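Long-range contact in glyoxalase family protein (Bacillus cereus, PDB 1SS4), which is of unknown function but belongs to the glyoxalase superfamily and may bind metal and epimerise methylmalonyl-CoA: residues M100-V110 against V124-Y135. Numbering follows the deposited sequence.
Sequences MFTVEDIDEMV and VVQYENSYRLCY. With GSH (glutathione), chain H.
With CG1 anti to the backbone N (chi1 -171°) and the chain carried on extended, Ile106 sets CD1 against the backbone at Leu133, while a bend at chi3 (68°) turns the Arg132 guanidinium to the first turn of helix 106-110. There Asp107 takes it end-on, its carboxylate turned 51° from the guanidinium plane. NH2 of Arg132 reaches OD1 of Asp107 at 3.0 Å on the syn side; NH1 of Arg132 reaches OD2 of Asp107 at 3.0 Å from above the carboxylate plane. Ile106 CG2 lies 3.7 Å above one face of the Arg132 guanidinium, toward its rim, so the salt bridge sits at the margin of an apolar patch. Ile106 CD1 packs 3.7 Å from Leu133 CA and 3.9 Å from Val124 CG1. Cys134 SG meets both Ile106 CD1 and Val110 CG2, 3.7 Å from Val110 CG2. On the other face of the sheet, the side chains of the bent selenomethionine Met100 and of Leu133 cross at about a right angle, Met100 CE lying 3.9 Å from Leu133 CD1 and also at the ring edge of Tyr135. Between strands 95-103 and 131-137 runs strand 143-149, whose Glu148 accepts from Ile106 N; strand 95-103 continues the sheet into the second subunit through an antiparallel strand pairing. Helix 106-115 thus covers one face of a four-stranded mixed sheet, in strand order 1-4-3-2, completing the βαβββ module characteristic of the vicinal oxygen chelate (glyoxalase) fold.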
loop_
_atom_site.group_PDB
_atom_site.type_symbol
_atom_site.label_atom_id
_atom_site.label_comp_id
_atom_site.label_asym_id
_atom_site.label_seq_id
_atom_site.Cartn_x
_atom_site.Cartn_y
_atom_site.Cartn_z
HETATM N N MSE A 100 -7.614 1.538 -0.571
HETATM C CA MSE A 100 -9.067 1.748 -0.603
HETATM C C MSE A 100 -9.570 2.153 0.786
HETATM O O MSE A 100 -9.261 1.495 1.778
HETATM C CB MSE A 100 -9.753 0.445 -1.047
HETATM C CG MSE A 100 -11.267 0.371 -0.832
HETATM SE SE MSE A 100 -12.219 1.499 -2.053
HETATM C CE MSE A 100 -12.007 0.518 -3.695
ATOM N N PHE A 101 -10.331 3.239 0.853
ATOM C CA PHE A 101 -10.882 3.724 2.123
ATOM C C PHE A 101 -12.419 3.639 2.106
ATOM O O PHE A 101 -13.047 3.927 1.088
ATOM C CB PHE A 101 -10.512 5.197 2.343
ATOM C CG PHE A 101 -9.036 5.457 2.444
ATOM C CD1 PHE A 101 -8.330 5.108 3.594
ATOM C CD2 PHE A 101 -8.360 6.107 1.414
ATOM C CE1 PHE A 101 -6.969 5.406 3.729
ATOM C CE2 PHE A 101 -6.995 6.412 1.537
ATOM C CZ PHE A 101 -6.300 6.058 2.704
ATOM N N THR A 102 -13.023 3.241 3.224
ATOM C CA THR A 102 -14.488 3.232 3.287
ATOM C C THR A 102 -14.818 4.496 4.068
ATOM O O THR A 102 -14.267 4.714 5.140
ATOM C CB THR A 102 -15.053 2.038 4.063
ATOM O OG1 THR A 102 -14.731 0.826 3.373
ATOM C CG2 THR A 102 -16.598 2.153 4.174
ATOM N N VAL A 103 -15.685 5.333 3.516
ATOM C CA VAL A 103 -16.068 6.579 4.169
ATOM C C VAL A 103 -17.572 6.621 4.418
ATOM O O VAL A 103 -18.330 5.818 3.871
ATOM C CB VAL A 103 -15.656 7.810 3.321
ATOM C CG1 VAL A 103 -14.141 7.879 3.228
ATOM C CG2 VAL A 103 -16.272 7.728 1.937
ATOM N N GLU A 104 -18.005 7.559 5.250
ATOM C CA GLU A 104 -19.417 7.665 5.567
ATOM C C GLU A 104 -20.258 8.089 4.366
ATOM O O GLU A 104 -21.248 7.436 4.026
ATOM C CB GLU A 104 -19.609 8.650 6.709
ATOM C CG GLU A 104 -20.921 8.474 7.425
ATOM C CD GLU A 104 -21.027 9.378 8.622
ATOM O OE1 GLU A 104 -21.168 10.609 8.422
ATOM O OE2 GLU A 104 -20.956 8.860 9.759
ATOM N N ASP A 105 -19.874 9.188 3.731
ATOM C CA ASP A 105 -20.596 9.679 2.566
ATOM C C ASP A 105 -19.629 9.957 1.432
ATOM O O ASP A 105 -18.894 10.943 1.458
ATOM C CB ASP A 105 -21.353 10.962 2.886
ATOM C CG ASP A 105 -21.977 11.574 1.646
ATOM O OD1 ASP A 105 -22.916 10.972 1.084
ATOM O OD2 ASP A 105 -21.513 12.643 1.216
ATOM N N ILE A 106 -19.655 9.095 0.427
ATOM C CA ILE A 106 -18.744 9.222 -0.696
ATOM C C ILE A 106 -18.985 10.468 -1.547
ATOM O O ILE A 106 -18.039 11.068 -2.061
ATOM C CB ILE A 106 -18.787 7.932 -1.558
ATOM C CG1 ILE A 106 -17.682 7.961 -2.613
ATOM C CG2 ILE A 106 -20.168 7.763 -2.183
ATOM C CD1 ILE A 106 -17.601 6.673 -3.403
ATOM N N ASP A 107 -20.239 10.887 -1.691
ATOM C CA ASP A 107 -20.493 12.083 -2.487
ATOM C C ASP A 107 -19.859 13.329 -1.860
ATOM O O ASP A 107 -19.222 14.121 -2.553
ATOM C CB ASP A 107 -22.000 12.296 -2.694
ATOM C CG ASP A 107 -22.613 11.275 -3.646
ATOM O OD1 ASP A 107 -21.968 10.899 -4.651
ATOM O OD2 ASP A 107 -23.766 10.861 -3.404
ATOM N N GLU A 108 -20.012 13.503 -0.552
ATOM C CA GLU A 108 -19.418 14.655 0.115
ATOM C C GLU A 108 -17.894 14.580 -0.035
ATOM O O GLU A 108 -17.236 15.578 -0.340
ATOM C CB GLU A 108 -19.801 14.662 1.597
ATOM C CG GLU A 108 -19.517 15.954 2.353
ATOM C CD GLU A 108 -18.036 16.220 2.568
ATOM O OE1 GLU A 108 -17.323 15.300 3.030
ATOM O OE2 GLU A 108 -17.585 17.356 2.289
HETATM N N MSE A 109 -17.336 13.389 0.161
HETATM C CA MSE A 109 -15.887 13.209 0.055
HETATM C C MSE A 109 -15.386 13.493 -1.359
HETATM O O MSE A 109 -14.348 14.136 -1.538
HETATM C CB MSE A 109 -15.492 11.787 0.468
HETATM C CG MSE A 109 -13.981 11.567 0.532
HETATM SE SE MSE A 109 -13.078 12.750 1.779
HETATM C CE MSE A 109 -13.444 11.769 3.399
ATOM N N VAL A 110 -16.115 13.015 -2.363
ATOM C CA VAL A 110 -15.710 13.255 -3.746
ATOM C C VAL A 110 -15.837 14.745 -4.049
ATOM O O VAL A 110 -14.943 15.350 -4.643
ATOM C CB VAL A 110 -16.581 12.454 -4.759
ATOM C CG1 VAL A 110 -16.268 12.904 -6.181
ATOM C CG2 VAL A 110 -16.304 10.964 -4.623
ATOM N N VAL A 124 -18.721 7.332 -9.967
ATOM C CA VAL A 124 -19.009 6.817 -8.644
ATOM C C VAL A 124 -20.040 5.745 -8.990
ATOM O O VAL A 124 -21.169 6.049 -9.368
ATOM C CB VAL A 124 -19.630 7.887 -7.727
ATOM C CG1 VAL A 124 -19.977 7.268 -6.374
ATOM C CG2 VAL A 124 -18.654 9.059 -7.556
ATOM N N VAL A 125 -19.637 4.489 -8.876
ATOM C CA VAL A 125 -20.491 3.375 -9.238
ATOM C C VAL A 125 -21.104 2.642 -8.063
ATOM O O VAL A 125 -20.499 2.537 -6.990
ATOM C CB VAL A 125 -19.687 2.355 -10.083
ATOM C CG1 VAL A 125 -20.603 1.304 -10.668
ATOM C CG2 VAL A 125 -18.925 3.085 -11.178
ATOM N N GLN A 126 -22.311 2.122 -8.276
ATOM C CA GLN A 126 -22.987 1.365 -7.244
ATOM C C GLN A 126 -22.872 -0.117 -7.552
ATOM O O GLN A 126 -23.287 -0.575 -8.609
ATOM C CB GLN A 126 -24.463 1.747 -7.154
ATOM C CG GLN A 126 -25.164 1.064 -6.000
ATOM C CD GLN A 126 -26.556 1.588 -5.773
ATOM O OE1 GLN A 126 -26.770 2.796 -5.708
ATOM N NE2 GLN A 126 -27.515 0.682 -5.639
ATOM N N TYR A 127 -22.307 -0.866 -6.616
ATOM C CA TYR A 127 -22.142 -2.298 -6.784
ATOM C C TYR A 127 -23.300 -3.021 -6.105
ATOM O O TYR A 127 -23.310 -3.187 -4.883
ATOM C CB TYR A 127 -20.822 -2.749 -6.164
ATOM C CG TYR A 127 -20.569 -4.226 -6.299
ATOM C CD1 TYR A 127 -20.112 -4.768 -7.501
ATOM C CD2 TYR A 127 -20.813 -5.090 -5.238
ATOM C CE1 TYR A 127 -19.906 -6.138 -7.640
ATOM C CE2 TYR A 127 -20.613 -6.454 -5.365
ATOM C CZ TYR A 127 -20.161 -6.972 -6.567
ATOM O OH TYR A 127 -19.992 -8.319 -6.700
ATOM N N GLU A 128 -24.273 -3.452 -6.904
ATOM C CA GLU A 128 -25.446 -4.148 -6.382
ATOM C C GLU A 128 -26.113 -3.288 -5.315
ATOM O O GLU A 128 -26.387 -2.117 -5.555
ATOM C CB GLU A 128 -25.026 -5.505 -5.820
ATOM C CG GLU A 128 -24.301 -6.365 -6.848
ATOM C CD GLU A 128 -23.970 -7.759 -6.349
ATOM O OE1 GLU A 128 -23.402 -8.547 -7.132
ATOM O OE2 GLU A 128 -24.277 -8.073 -5.180
ATOM N N ASN A 129 -26.373 -3.861 -4.144
ATOM C CA ASN A 129 -26.999 -3.114 -3.056
ATOM C C ASN A 129 -26.113 -3.024 -1.826
ATOM O O ASN A 129 -26.605 -2.813 -0.720
ATOM C CB ASN A 129 -28.329 -3.757 -2.659
ATOM C CG ASN A 129 -29.458 -3.368 -3.584
ATOM O OD1 ASN A 129 -30.577 -3.874 -3.464
ATOM N ND2 ASN A 129 -29.175 -2.460 -4.513
ATOM N N SER A 130 -24.806 -3.165 -2.016
ATOM C CA SER A 130 -23.889 -3.126 -0.886
ATOM C C SER A 130 -22.881 -1.975 -0.867
ATOM O O SER A 130 -22.550 -1.458 0.196
ATOM C CB SER A 130 -23.139 -4.460 -0.793
ATOM O OG SER A 130 -22.571 -4.816 -2.040
ATOM N N TYR A 131 -22.407 -1.566 -2.037
ATOM C CA TYR A 131 -21.407 -0.507 -2.116
ATOM C C TYR A 131 -21.619 0.507 -3.216
ATOM O O TYR A 131 -22.340 0.280 -4.177
ATOM C CB TYR A 131 -20.014 -1.100 -2.364
ATOM C CG TYR A 131 -19.357 -1.774 -1.197
ATOM C CD1 TYR A 131 -18.965 -1.041 -0.072
ATOM C CD2 TYR A 131 -19.088 -3.142 -1.225
ATOM C CE1 TYR A 131 -18.320 -1.656 0.997
ATOM C CE2 TYR A 131 -18.445 -3.767 -0.159
ATOM C CZ TYR A 131 -18.064 -3.018 0.950
ATOM O OH TYR A 131 -17.431 -3.629 2.009
ATOM N N ARG A 132 -20.944 1.632 -3.046
ATOM C CA ARG A 132 -20.905 2.705 -4.020
ATOM C C ARG A 132 -19.416 3.018 -3.914
ATOM O O ARG A 132 -18.889 3.137 -2.806
ATOM C CB ARG A 132 -21.749 3.905 -3.590
ATOM C CG ARG A 132 -23.247 3.769 -3.916
ATOM C CD ARG A 132 -23.987 5.089 -3.706
ATOM N NE ARG A 132 -23.583 6.098 -4.683
ATOM C CZ ARG A 132 -23.470 7.393 -4.415
ATOM N NH1 ARG A 132 -23.736 7.841 -3.194
ATOM N NH2 ARG A 132 -23.067 8.239 -5.355
ATOM N N LEU A 133 -18.726 3.116 -5.045
ATOM C CA LEU A 133 -17.296 3.389 -4.988
ATOM C C LEU A 133 -16.740 4.071 -6.229
ATOM O O LEU A 133 -17.383 4.108 -7.277
ATOM C CB LEU A 133 -16.526 2.087 -4.755
ATOM C CG LEU A 133 -16.422 1.155 -5.961
ATOM C CD1 LEU A 133 -15.357 0.101 -5.692
ATOM C CD2 LEU A 133 -17.780 0.513 -6.254
ATOM N N CYS A 134 -15.528 4.603 -6.090
ATOM C CA CYS A 134 -14.852 5.279 -7.178
ATOM C C CYS A 134 -13.345 5.294 -6.938
ATOM O O CYS A 134 -12.868 4.932 -5.856
ATOM C CB CYS A 134 -15.337 6.724 -7.293
ATOM S SG CYS A 134 -14.884 7.752 -5.879
ATOM N N TYR A 135 -12.621 5.709 -7.967
ATOM C CA TYR A 135 -11.169 5.860 -7.911
ATOM C C TYR A 135 -10.947 7.346 -8.090
ATOM O O TYR A 135 -11.595 7.988 -8.915
ATOM C CB TYR A 135 -10.467 5.128 -9.054
ATOM C CG TYR A 135 -10.148 3.671 -8.810
ATOM C CD1 TYR A 135 -9.309 2.974 -9.687
ATOM C CD2 TYR A 135 -10.689 2.983 -7.730
ATOM C CE1 TYR A 135 -9.021 1.632 -9.489
ATOM C CE2 TYR A 135 -10.417 1.644 -7.529
ATOM C CZ TYR A 135 -9.580 0.974 -8.415
ATOM O OH TYR A 135 -9.342 -0.361 -8.228
HETATM N N1 GSH H . -13.133 -18.645 -6.655
HETATM C CA1 GSH H . -13.432 -18.291 -8.066
HETATM C C1 GSH H . -12.150 -17.713 -8.754
HETATM O O11 GSH H . -12.162 -16.649 -9.424
HETATM O O12 GSH H . -11.096 -18.369 -8.611
HETATM C CB1 GSH H . -14.662 -17.314 -8.029
HETATM C CG1 GSH H . -15.255 -16.764 -9.382
HETATM C CD1 GSH H . -16.416 -15.763 -9.287
HETATM O OE1 GSH H . -16.786 -15.137 -10.300
HETATM N N2 GSH H . -16.981 -15.604 -8.046
HETATM C CA2 GSH H . -18.100 -14.633 -7.816
HETATM C C2 GSH H . -17.592 -13.133 -7.938
HETATM O O2 GSH H . -16.384 -12.931 -7.758
HETATM C CB2 GSH H . -18.664 -14.873 -6.393
HETATM S SG2 GSH H . -17.500 -14.433 -5.019
HETATM N N3 GSH H . -18.535 -12.187 -8.229
HETATM C CA3 GSH H . -18.120 -10.748 -8.352
HETATM C C3 GSH H . -17.714 -10.088 -7.017
HETATM O O31 GSH H . -18.284 -10.405 -5.938
HETATM O O32 GSH H . -16.806 -9.239 -7.085
HETATM O O HOH W 1 -23.065 9.353 -0.835
#